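Local coordinates for flagellar basal body protein (Helicobacter pylori, PDB 5NPY) that probably builds part of the flagellar hook, the curved extracellular joint that couples the basal body rod to the filament, at residues A[186-191]-A[472-477]; A[97-102]-A[119-124]; A[354-359]-A[374-379]. One frame throughout, in Å; residues are numbered along the deposited sequence.

Interaction 1. Residues A[186-191]-A[472-477]; sequences QPVLST and DGKPRG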
loop_
_atom_site.group_PDB
_atom_site.type_symbol
_atom_site.label_atom_id
_atom_site.label_comp_id
_atom_site.label_asym_id
_atom_site.label_seq_id
_atom_site.Cartn_x
_atom_site.Cartn_y
_atom_site.Cartn_z
ATOM N N GLN A 186 -17.146 11.186 -7.275
ATOM C CA GLN A 186 -17.771 9.890 -7.050
ATOM C C GLN A 186 -16.786 8.990 -6.309
ATOM O O GLN A 186 -15.594 8.948 -6.659
ATOM C CB GLN A 186 -18.243 9.218 -8.343
ATOM C CG GLN A 186 -19.471 9.867 -9.012
ATOM C CD GLN A 186 -20.763 9.790 -8.202
ATOM O OE1 GLN A 186 -20.751 9.762 -6.964
ATOM N NE2 GLN A 186 -21.893 9.785 -8.904
ATOM N N PRO A 187 -17.222 8.294 -5.264
ATOM C CA PRO A 187 -16.332 7.340 -4.602
ATOM C C PRO A 187 -16.043 6.157 -5.515
ATOM O O PRO A 187 -16.712 5.937 -6.533
ATOM C CB PRO A 187 -17.122 6.927 -3.353
ATOM C CG PRO A 187 -18.551 7.192 -3.699
ATOM C CD PRO A 187 -18.522 8.406 -4.576
ATOM N N VAL A 188 -14.988 5.427 -5.156
ATOM C CA VAL A 188 -14.522 4.269 -5.910
ATOM C C VAL A 188 -14.396 3.078 -4.967
ATOM O O VAL A 188 -13.860 3.201 -3.859
ATOM C CB VAL A 188 -13.173 4.539 -6.615
ATOM C CG1 VAL A 188 -12.769 3.343 -7.494
ATOM C CG2 VAL A 188 -13.244 5.798 -7.444
ATOM N N LEU A 189 -14.882 1.922 -5.407
ATOM C CA LEU A 189 -14.724 0.707 -4.623
ATOM C C LEU A 189 -13.271 0.237 -4.664
ATOM O O LEU A 189 -12.649 0.187 -5.733
ATOM C CB LEU A 189 -15.655 -0.384 -5.146
ATOM C CG LEU A 189 -15.446 -1.795 -4.599
ATOM C CD1 LEU A 189 -15.603 -1.799 -3.087
ATOM C CD2 LEU A 189 -16.421 -2.781 -5.251
ATOM N N SER A 190 -12.739 -0.117 -3.494
ATOM C CA SER A 190 -11.380 -0.639 -3.374
ATOM C C SER A 190 -11.396 -2.087 -3.856
ATOM O O SER A 190 -11.995 -2.945 -3.209
ATOM C CB SER A 190 -10.889 -0.558 -1.924
ATOM O OG SER A 190 -11.139 0.719 -1.319
ATOM N N THR A 191 -10.761 -2.363 -4.995
ATOM C CA THR A 191 -10.602 -3.732 -5.463
ATOM C C THR A 191 -9.155 -4.194 -5.497
ATOM O O THR A 191 -8.894 -5.321 -5.930
ATOM C CB THR A 191 -11.203 -3.897 -6.859
ATOM O OG1 THR A 191 -10.452 -3.109 -7.793
ATOM C CG2 THR A 191 -12.674 -3.463 -6.854
ATOM N N ASP A 472 -6.930 1.476 -5.117
ATOM C CA ASP A 472 -7.703 2.199 -6.102
ATOM C C ASP A 472 -8.983 2.790 -5.538
ATOM O O ASP A 472 -9.646 3.553 -6.243
ATOM C CB ASP A 472 -8.008 1.274 -7.303
ATOM C CG ASP A 472 -8.774 0.014 -6.908
ATOM O OD1 ASP A 472 -9.382 -0.608 -7.803
ATOM O OD2 ASP A 472 -8.766 -0.360 -5.717
ATOM N N GLY A 473 -9.353 2.473 -4.301
ATOM C CA GLY A 473 -10.615 2.967 -3.762
ATOM C C GLY A 473 -10.502 4.412 -3.306
ATOM O O GLY A 473 -9.436 4.872 -2.907
ATOM N N LYS A 474 -11.626 5.140 -3.384
ATOM C CA LYS A 474 -11.679 6.584 -3.116
ATOM C C LYS A 474 -12.952 6.889 -2.343
ATOM O O LYS A 474 -13.994 6.277 -2.601
ATOM C CB LYS A 474 -11.668 7.450 -4.393
ATOM C CG LYS A 474 -10.577 7.143 -5.407
ATOM C CD LYS A 474 -9.341 7.982 -5.205
ATOM C CE LYS A 474 -8.114 7.294 -5.796
ATOM N NZ LYS A 474 -7.588 6.199 -4.896
ATOM N N PRO A 475 -12.901 7.823 -1.400
ATOM C CA PRO A 475 -14.117 8.240 -0.693
ATOM C C PRO A 475 -14.853 9.381 -1.388
ATOM O O PRO A 475 -14.310 10.104 -2.232
ATOM C CB PRO A 475 -13.579 8.690 0.675
ATOM C CG PRO A 475 -12.189 9.176 0.378
ATOM C CD PRO A 475 -11.672 8.366 -0.785
ATOM N N ARG A 476 -16.124 9.517 -1.012
ATOM C CA ARG A 476 -16.947 10.640 -1.439
ATOM C C ARG A 476 -16.235 11.968 -1.152
ATOM O O ARG A 476 -15.498 12.105 -0.171
ATOM C CB ARG A 476 -18.295 10.559 -0.709
ATOM C CG ARG A 476 -19.450 11.301 -1.359
ATOM C CD ARG A 476 -20.378 10.369 -2.131
ATOM N NE ARG A 476 -20.988 11.052 -3.275
ATOM C CZ ARG A 476 -21.876 10.505 -4.105
ATOM N NH1 ARG A 476 -22.278 9.251 -3.925
ATOM N NH2 ARG A 476 -22.365 11.217 -5.117
ATOM N N GLY A 477 -16.430 12.951 -2.030
ATOM C CA GLY A 477 -15.894 14.280 -1.789
ATOM C C GLY A 477 -16.766 15.368 -2.384
ATOM O O GLY A 477 -17.525 15.140 -3.335
#
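Val-188 and Lys-474 face each other as a hydrogen-bonded pair, a single antiparallel bridge between two otherwise irregular segments: Val-188 N reaches Lys-474 O at 2.9 Å, and Lys-474 N returns to Val-188 O at 3.0 Å with an N-H...O angle of 160°. The side chains of this pair run side by side in the same direction, and CG2 of Val-188 lies 3.6 Å from CG of Lys-474. The lysine then bends away, and its NZ folds back to its own neighbour, Gly-473 O. At one end Asp-472 grips Thr-191 with both carboxylate oxygens, each through its syn lone pair. OD1 takes the hydroxyl of Thr-191 OG1 at 2.7 Å, while OD2 receives Thr-191 N at 2.9 Å. The threonine hydroxyl can meet OD1 because chi1 of 65° sets OG1 between the backbone N and the carbonyl carbon.

The motif is a pair of antiparallel linkers: 186-191 runs from strand 184-185 to strand 192-198, while residues 472-477 return from strand 465-471, which pairs with 192-198, to strand 477-484, which pairs with 184-185. The outgoing and returning chains are thus held together between these two groups of strands, consistent with a two-stranded connection between two parts of an elongated protein.

Ser-190 OG passes within 3.4 Å of Gly-473 CA, and its hydrogen bonds go to Gln-471 and Tyr-364. At the other end the poorly ordered Arg-476 lays CD against CD of Pro-187 at 3.6 Å, with Gln-186 OE1 over one face of its guanidinium.

Interaction 2. Residues A[97-102]-A[119-124]; sequences FVIGPN and DNFLTR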
loop_
_atom_site.group_PDB
_atom_site.type_symbol
_atom_site.label_atom_id
_atom_site.label_comp_id
_atom_site.label_asym_id
_atom_site.label_seq_id
_atom_site.Cartn_x
_atom_site.Cartn_y
_atom_site.Cartn_z
ATOM N N PHE A 97 -5.749 32.508 -27.245
ATOM C CA PHE A 97 -6.847 31.652 -26.832
ATOM C C PHE A 97 -7.605 31.195 -28.070
ATOM O O PHE A 97 -7.574 31.850 -29.115
ATOM C CB PHE A 97 -7.784 32.397 -25.870
ATOM C CG PHE A 97 -7.160 32.702 -24.528
ATOM C CD1 PHE A 97 -6.536 31.706 -23.795
ATOM C CD2 PHE A 97 -7.181 33.989 -24.011
ATOM C CE1 PHE A 97 -5.958 31.978 -22.570
ATOM C CE2 PHE A 97 -6.601 34.270 -22.780
ATOM C CZ PHE A 97 -5.986 33.266 -22.061
ATOM N N VAL A 98 -8.274 30.050 -27.958
ATOM C CA VAL A 98 -9.043 29.477 -29.058
ATOM C C VAL A 98 -10.489 29.358 -28.632
ATOM O O VAL A 98 -10.774 28.859 -27.537
ATOM C CB VAL A 98 -8.529 28.095 -29.470
ATOM C CG1 VAL A 98 -9.000 27.807 -30.870
ATOM C CG2 VAL A 98 -7.025 28.014 -29.307
ATOM N N ILE A 99 -11.398 29.798 -29.499
ATOM C CA ILE A 99 -12.832 29.764 -29.232
ATOM C C ILE A 99 -13.587 29.454 -30.519
ATOM O O ILE A 99 -13.045 29.528 -31.623
ATOM C CB ILE A 99 -13.355 31.084 -28.642
ATOM C CG1 ILE A 99 -13.285 32.174 -29.698
ATOM C CG2 ILE A 99 -12.574 31.476 -27.388
ATOM C CD1 ILE A 99 -13.792 33.466 -29.184
ATOM N N GLY A 100 -14.866 29.134 -30.361
ATOM C CA GLY A 100 -15.702 28.745 -31.471
ATOM C C GLY A 100 -17.169 28.780 -31.101
ATOM O O GLY A 100 -17.535 28.785 -29.921
ATOM N N PRO A 101 -18.041 28.796 -32.113
ATOM C CA PRO A 101 -19.481 28.981 -31.872
ATOM C C PRO A 101 -20.288 27.727 -31.553
ATOM O O PRO A 101 -21.488 27.859 -31.265
ATOM C CB PRO A 101 -19.954 29.580 -33.205
ATOM C CG PRO A 101 -19.070 28.932 -34.215
ATOM C CD PRO A 101 -17.714 28.811 -33.551
ATOM N N ASN A 102 -19.686 26.535 -31.579
ATOM C CA ASN A 102 -20.428 25.279 -31.518
ATOM C C ASN A 102 -19.965 24.486 -30.303
ATOM O O ASN A 102 -18.804 24.073 -30.229
ATOM C CB ASN A 102 -20.241 24.487 -32.822
ATOM C CG ASN A 102 -20.781 23.056 -32.758
ATOM O OD1 ASN A 102 -21.081 22.515 -31.699
ATOM N ND2 ASN A 102 -20.909 22.439 -33.930
ATOM N N ASP A 119 -16.476 26.999 -37.575
ATOM C CA ASP A 119 -15.498 28.015 -37.369
ATOM C C ASP A 119 -14.846 28.040 -36.020
ATOM O O ASP A 119 -15.371 27.564 -35.046
ATOM C CB ASP A 119 -16.139 29.340 -37.708
ATOM C CG ASP A 119 -16.929 29.253 -38.965
ATOM O OD1 ASP A 119 -17.768 30.123 -39.218
ATOM O OD2 ASP A 119 -16.698 28.289 -39.701
ATOM N N ASN A 120 -13.651 28.589 -36.019
ATOM C CA ASN A 120 -12.866 28.759 -34.845
ATOM C C ASN A 120 -12.299 30.122 -34.883
ATOM O O ASN A 120 -12.003 30.645 -35.915
ATOM C CB ASN A 120 -11.735 27.778 -34.830
ATOM C CG ASN A 120 -12.129 26.510 -34.202
ATOM O OD1 ASN A 120 -11.754 25.461 -34.642
ATOM N ND2 ASN A 120 -12.944 26.603 -33.188
ATOM N N PHE A 121 -12.173 30.720 -33.734
ATOM C CA PHE A 121 -11.642 32.034 -33.677
ATOM C C PHE A 121 -10.497 32.078 -32.715
ATOM O O PHE A 121 -10.293 31.196 -31.946
ATOM C CB PHE A 121 -12.726 32.992 -33.223
ATOM C CG PHE A 121 -13.926 32.979 -34.093
ATOM C CD1 PHE A 121 -13.810 33.261 -35.421
ATOM C CD2 PHE A 121 -15.142 32.651 -33.597
ATOM C CE1 PHE A 121 -14.889 33.231 -36.241
ATOM C CE2 PHE A 121 -16.237 32.622 -34.404
ATOM C CZ PHE A 121 -16.111 32.903 -35.733
ATOM N N LEU A 122 -9.729 33.125 -32.799
ATOM C CA LEU A 122 -8.614 33.343 -31.893
ATOM C C LEU A 122 -8.831 34.651 -31.147
ATOM O O LEU A 122 -9.362 35.607 -31.710
ATOM C CB LEU A 122 -7.297 33.374 -32.661
ATOM C CG LEU A 122 -7.138 32.095 -33.474
ATOM C CD1 LEU A 122 -6.773 32.437 -34.903
ATOM C CD2 LEU A 122 -6.108 31.174 -32.829
ATOM N N THR A 123 -8.424 34.692 -29.882
ATOM C CA THR A 123 -8.599 35.887 -29.073
ATOM C C THR A 123 -7.507 35.922 -28.020
ATOM O O THR A 123 -6.961 34.882 -27.643
ATOM C CB THR A 123 -9.987 35.941 -28.392
ATOM O OG1 THR A 123 -10.073 37.094 -27.556
ATOM C CG2 THR A 123 -10.224 34.728 -27.532
ATOM N N ARG A 124 -7.185 37.128 -27.556
ATOM C CA ARG A 124 -6.372 37.290 -26.364
ATOM C C ARG A 124 -7.189 37.795 -25.180
ATOM O O ARG A 124 -6.629 38.003 -24.098
ATOM C CB ARG A 124 -5.181 38.217 -26.653
ATOM C CG ARG A 124 -3.993 38.023 -25.697
ATOM C CD ARG A 124 -2.799 38.920 -26.043
ATOM N NE ARG A 124 -1.906 38.299 -27.012
ATOM C CZ ARG A 124 -0.789 37.654 -26.695
ATOM N NH1 ARG A 124 -0.407 37.550 -25.431
ATOM N NH2 ARG A 124 -0.049 37.120 -27.653
#
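Ile-99 and Phe-121 form a hydrogen-bonded antiparallel pair, with Phe-121 N giving a nearly straight bond (174°) to Ile-99 O at 2.6 Å and Ile-99 N answering to Phe-121 O at 3.0 Å. Their side chains cross at about a right angle, and CG1 of Ile-99 rests 3.7 Å from CB of Phe-121. With CG1 between the backbone N and the carbonyl carbon (chi1 69°), CG2 of Ile-99 is left to meet CG2 of Thr-123 at 4.0 Å on the same face. That methyl of Thr-123 also touches CB of Phe-97, 3.8 Å away, within the second hydrogen-bonded pair. There Thr-123 N binds Phe-97 O, whereas the return bond from Phe-97 N is weak. Val-98 and Leu-122, the non-hydrogen-bonded pair between them, project from the other face.

Asn-120 ND2 adds a weak bond to Ile-99 O, and its OD1 is held by Lys-117. Beyond the strand, CD of Pro-101 closes to 3.0 Å on Asp-119 O. Further out, Tyr-142 meets Phe-121 edge-to-face, Phe-128 does the same for Phe-97, and Thr-123 OG1 bonds to Ala-125 N and Asn-522 O.

The pair belongs to the beta-rich D1 region of the FlgE/F/G family: strand 97-100 lies between strands 121-123 and 143-148, strand 499-509 packs against Phe-97 and Val-98, and strand 523-525 runs beside 121-123 with a backbone bond between Leu-122 and Tyr-524, its Leu-523 touching Ile-99 and Phe-121.

Interaction 3. Residues A[354-359]-A[374-379]; sequences IPYYST and QSEYYM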
loop_
_atom_site.group_PDB
_atom_site.type_symbol
_atom_site.label_atom_id
_atom_site.label_comp_id
_atom_site.label_asym_id
_atom_site.label_seq_id
_atom_site.Cartn_x
_atom_site.Cartn_y
_atom_site.Cartn_z
ATOM N N ILE A 354 5.903 -14.344 20.958
ATOM C CA ILE A 354 6.199 -14.484 19.534
ATOM C C ILE A 354 6.326 -13.090 18.921
ATOM O O ILE A 354 5.555 -12.185 19.266
ATOM C CB ILE A 354 5.108 -15.312 18.834
ATOM C CG1 ILE A 354 5.514 -15.698 17.400
ATOM C CG2 ILE A 354 3.745 -14.567 18.866
ATOM C CD1 ILE A 354 4.550 -16.713 16.751
ATOM N N PRO A 355 7.290 -12.864 18.033
ATOM C CA PRO A 355 7.392 -11.545 17.380
ATOM C C PRO A 355 6.157 -11.248 16.528
ATOM O O PRO A 355 5.592 -12.133 15.879
ATOM C CB PRO A 355 8.672 -11.657 16.534
ATOM C CG PRO A 355 9.494 -12.765 17.220
ATOM C CD PRO A 355 8.437 -13.744 17.745
ATOM N N TYR A 356 5.737 -9.984 16.547
ATOM C CA TYR A 356 4.381 -9.598 16.183
ATOM C C TYR A 356 4.416 -8.277 15.432
ATOM O O TYR A 356 5.352 -7.488 15.579
ATOM C CB TYR A 356 3.487 -9.479 17.434
ATOM C CG TYR A 356 2.062 -9.037 17.148
ATOM C CD1 TYR A 356 1.649 -7.728 17.368
ATOM C CD2 TYR A 356 1.125 -9.943 16.654
ATOM C CE1 TYR A 356 0.326 -7.336 17.113
ATOM C CE2 TYR A 356 -0.166 -9.565 16.385
ATOM C CZ TYR A 356 -0.570 -8.278 16.615
ATOM O OH TYR A 356 -1.885 -7.955 16.351
ATOM N N TYR A 357 3.391 -8.049 14.605
ATOM C CA TYR A 357 3.117 -6.715 14.074
ATOM C C TYR A 357 1.685 -6.691 13.553
ATOM O O TYR A 357 1.032 -7.729 13.432
ATOM C CB TYR A 357 4.120 -6.306 12.983
ATOM C CG TYR A 357 4.105 -4.804 12.700
ATOM C CD1 TYR A 357 4.218 -3.891 13.744
ATOM C CD2 TYR A 357 3.948 -4.309 11.410
ATOM C CE1 TYR A 357 4.199 -2.513 13.514
ATOM C CE2 TYR A 357 3.922 -2.936 11.151
ATOM C CZ TYR A 357 4.054 -2.041 12.226
ATOM O OH TYR A 357 4.036 -0.687 12.040
ATOM N N SER A 358 1.194 -5.485 13.267
ATOM C CA SER A 358 -0.150 -5.296 12.732
ATOM C C SER A 358 -0.175 -4.037 11.876
ATOM O O SER A 358 0.510 -3.058 12.180
ATOM C CB SER A 358 -1.206 -5.199 13.837
ATOM O OG SER A 358 -0.905 -4.121 14.686
ATOM N N THR A 359 -0.920 -4.090 10.777
ATOM C CA THR A 359 -1.069 -2.959 9.871
ATOM C C THR A 359 -2.550 -2.783 9.594
ATOM O O THR A 359 -3.364 -3.646 9.924
ATOM C CB THR A 359 -0.306 -3.163 8.555
ATOM O OG1 THR A 359 -0.921 -4.228 7.807
ATOM C CG2 THR A 359 1.186 -3.486 8.853
ATOM N N GLN A 374 -7.252 -5.017 7.905
ATOM C CA GLN A 374 -6.298 -5.253 8.977
ATOM C C GLN A 374 -5.484 -6.509 8.709
ATOM O O GLN A 374 -5.940 -7.450 8.046
ATOM C CB GLN A 374 -6.988 -5.347 10.331
ATOM C CG GLN A 374 -7.637 -4.016 10.725
ATOM C CD GLN A 374 -8.127 -3.954 12.152
ATOM O OE1 GLN A 374 -8.018 -4.915 12.910
ATOM N NE2 GLN A 374 -8.680 -2.807 12.525
ATOM N N SER A 375 -4.241 -6.479 9.190
ATOM C CA SER A 375 -3.306 -7.589 9.079
ATOM C C SER A 375 -2.565 -7.706 10.387
ATOM O O SER A 375 -2.067 -6.703 10.898
ATOM C CB SER A 375 -2.279 -7.392 7.963
ATOM O OG SER A 375 -2.844 -7.627 6.701
ATOM N N GLU A 376 -2.470 -8.926 10.897
ATOM C CA GLU A 376 -1.634 -9.244 12.039
ATOM C C GLU A 376 -0.582 -10.270 11.624
ATOM O O GLU A 376 -0.888 -11.229 10.912
ATOM C CB GLU A 376 -2.479 -9.783 13.161
ATOM C CG GLU A 376 -3.733 -8.973 13.449
ATOM C CD GLU A 376 -4.407 -9.503 14.693
ATOM O OE1 GLU A 376 -5.486 -10.111 14.590
ATOM O OE2 GLU A 376 -3.795 -9.389 15.774
ATOM N N TYR A 377 0.646 -10.076 12.099
ATOM C CA TYR A 377 1.828 -10.808 11.643
ATOM C C TYR A 377 2.450 -11.546 12.820
ATOM O O TYR A 377 2.664 -10.959 13.895
ATOM C CB TYR A 377 2.865 -9.843 11.022
ATOM C CG TYR A 377 2.328 -8.892 9.939
ATOM C CD1 TYR A 377 2.721 -9.028 8.602
ATOM C CD2 TYR A 377 1.442 -7.847 10.261
ATOM C CE1 TYR A 377 2.233 -8.162 7.601
ATOM C CE2 TYR A 377 0.974 -6.978 9.283
ATOM C CZ TYR A 377 1.363 -7.145 7.943
ATOM O OH TYR A 377 0.886 -6.296 6.949
ATOM N N TYR A 378 2.752 -12.825 12.619
ATOM C CA TYR A 378 3.388 -13.655 13.630
ATOM C C TYR A 378 4.612 -14.287 12.995
ATOM O O TYR A 378 4.493 -14.925 11.945
ATOM C CB TYR A 378 2.436 -14.734 14.146
ATOM C CG TYR A 378 1.068 -14.222 14.573
ATOM C CD1 TYR A 378 -0.016 -14.245 13.701
ATOM C CD2 TYR A 378 0.860 -13.735 15.843
ATOM C CE1 TYR A 378 -1.276 -13.774 14.091
ATOM C CE2 TYR A 378 -0.374 -13.255 16.236
ATOM C CZ TYR A 378 -1.434 -13.277 15.357
ATOM O OH TYR A 378 -2.653 -12.803 15.757
ATOM N N MET A 379 5.785 -14.121 13.621
ATOM C CA MET A 379 7.034 -14.647 13.057
ATOM C C MET A 379 7.211 -16.114 13.388
ATOM O O MET A 379 7.073 -16.523 14.541
ATOM C CB MET A 379 8.251 -13.886 13.556
ATOM C CG MET A 379 9.515 -14.204 12.759
ATOM S SD MET A 379 10.831 -13.029 13.231
ATOM C CE MET A 379 11.782 -14.019 14.355
#
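Tyr-356 swings its ring across to Glu-376 with CG anti to the backbone N (chi1 178°), while the glutamate, extended beyond CG, brings its carboxylate to the phenol. Tyr-356 OH donates to Glu-376 OE2 over 2.5 Å, a very short bond. OE2 lies at the edge of the tyrosine ring, in its plane, yet the carboxylate plane stands 88° to that ring. The other oxygen, OE1, is held by Tyr-403, so the carboxylate is bonded on both oxygens, which would be expected to stabilise its charge.

On the same face, Tyr-378 lies alongside Tyr-356 and points the same way. Its CE2 comes 3.7 Å from CD2 of Tyr-356, the ring centroids being 5.5 Å apart and the planes inclined at 54°. CD1 of Ile-354 reaches CB of Tyr-378 at 3.9 Å.

The opposite face carries Thr-359 and Tyr-377, whose side chains cross at about a right angle. Their hydroxyls, Thr-359 OG1 and Tyr-377 OH, are hydrogen-bonded at 2.9 Å. CG2 of Thr-359 adds a contact of 3.5 Å to CE2 of Tyr-377. Toward the other end, CB of Pro-355 packs on CB of Met-379 at 3.7 Å.

The two strands are the arms of a beta hairpin, joined by antiparallel backbone bonds such as Tyr-377 N to Tyr-357 O. Strand 204-207 flanks arm 346-364, strand 396-406 extends the sheet beyond arm 370-381, and strand 192-198 packs against Tyr-357, Thr-359 and Tyr-377.

From the N terminus, interaction 2 comes first: 97-102 meets 119-124 after 16 residues that include the paired strands 107-109 and 114-116, a closure completed before either of the others begins. Interaction 1 opens next at 186-191 and closes only at 472-477, enclosing 280 residues. Interaction 3, the hairpin pairing of 354-359 with 374-379, is nested inside that long excursion, so no two loops cross. The three stand apart along an elongated molecule: the centres of interactions 2 and 3 are about 61 Å apart, and interaction 1 lies between them. Two contacts each tie strands within one region, whereas interaction 1 joins the connections at the ends of that excursion, apparently between two parts of the molecule.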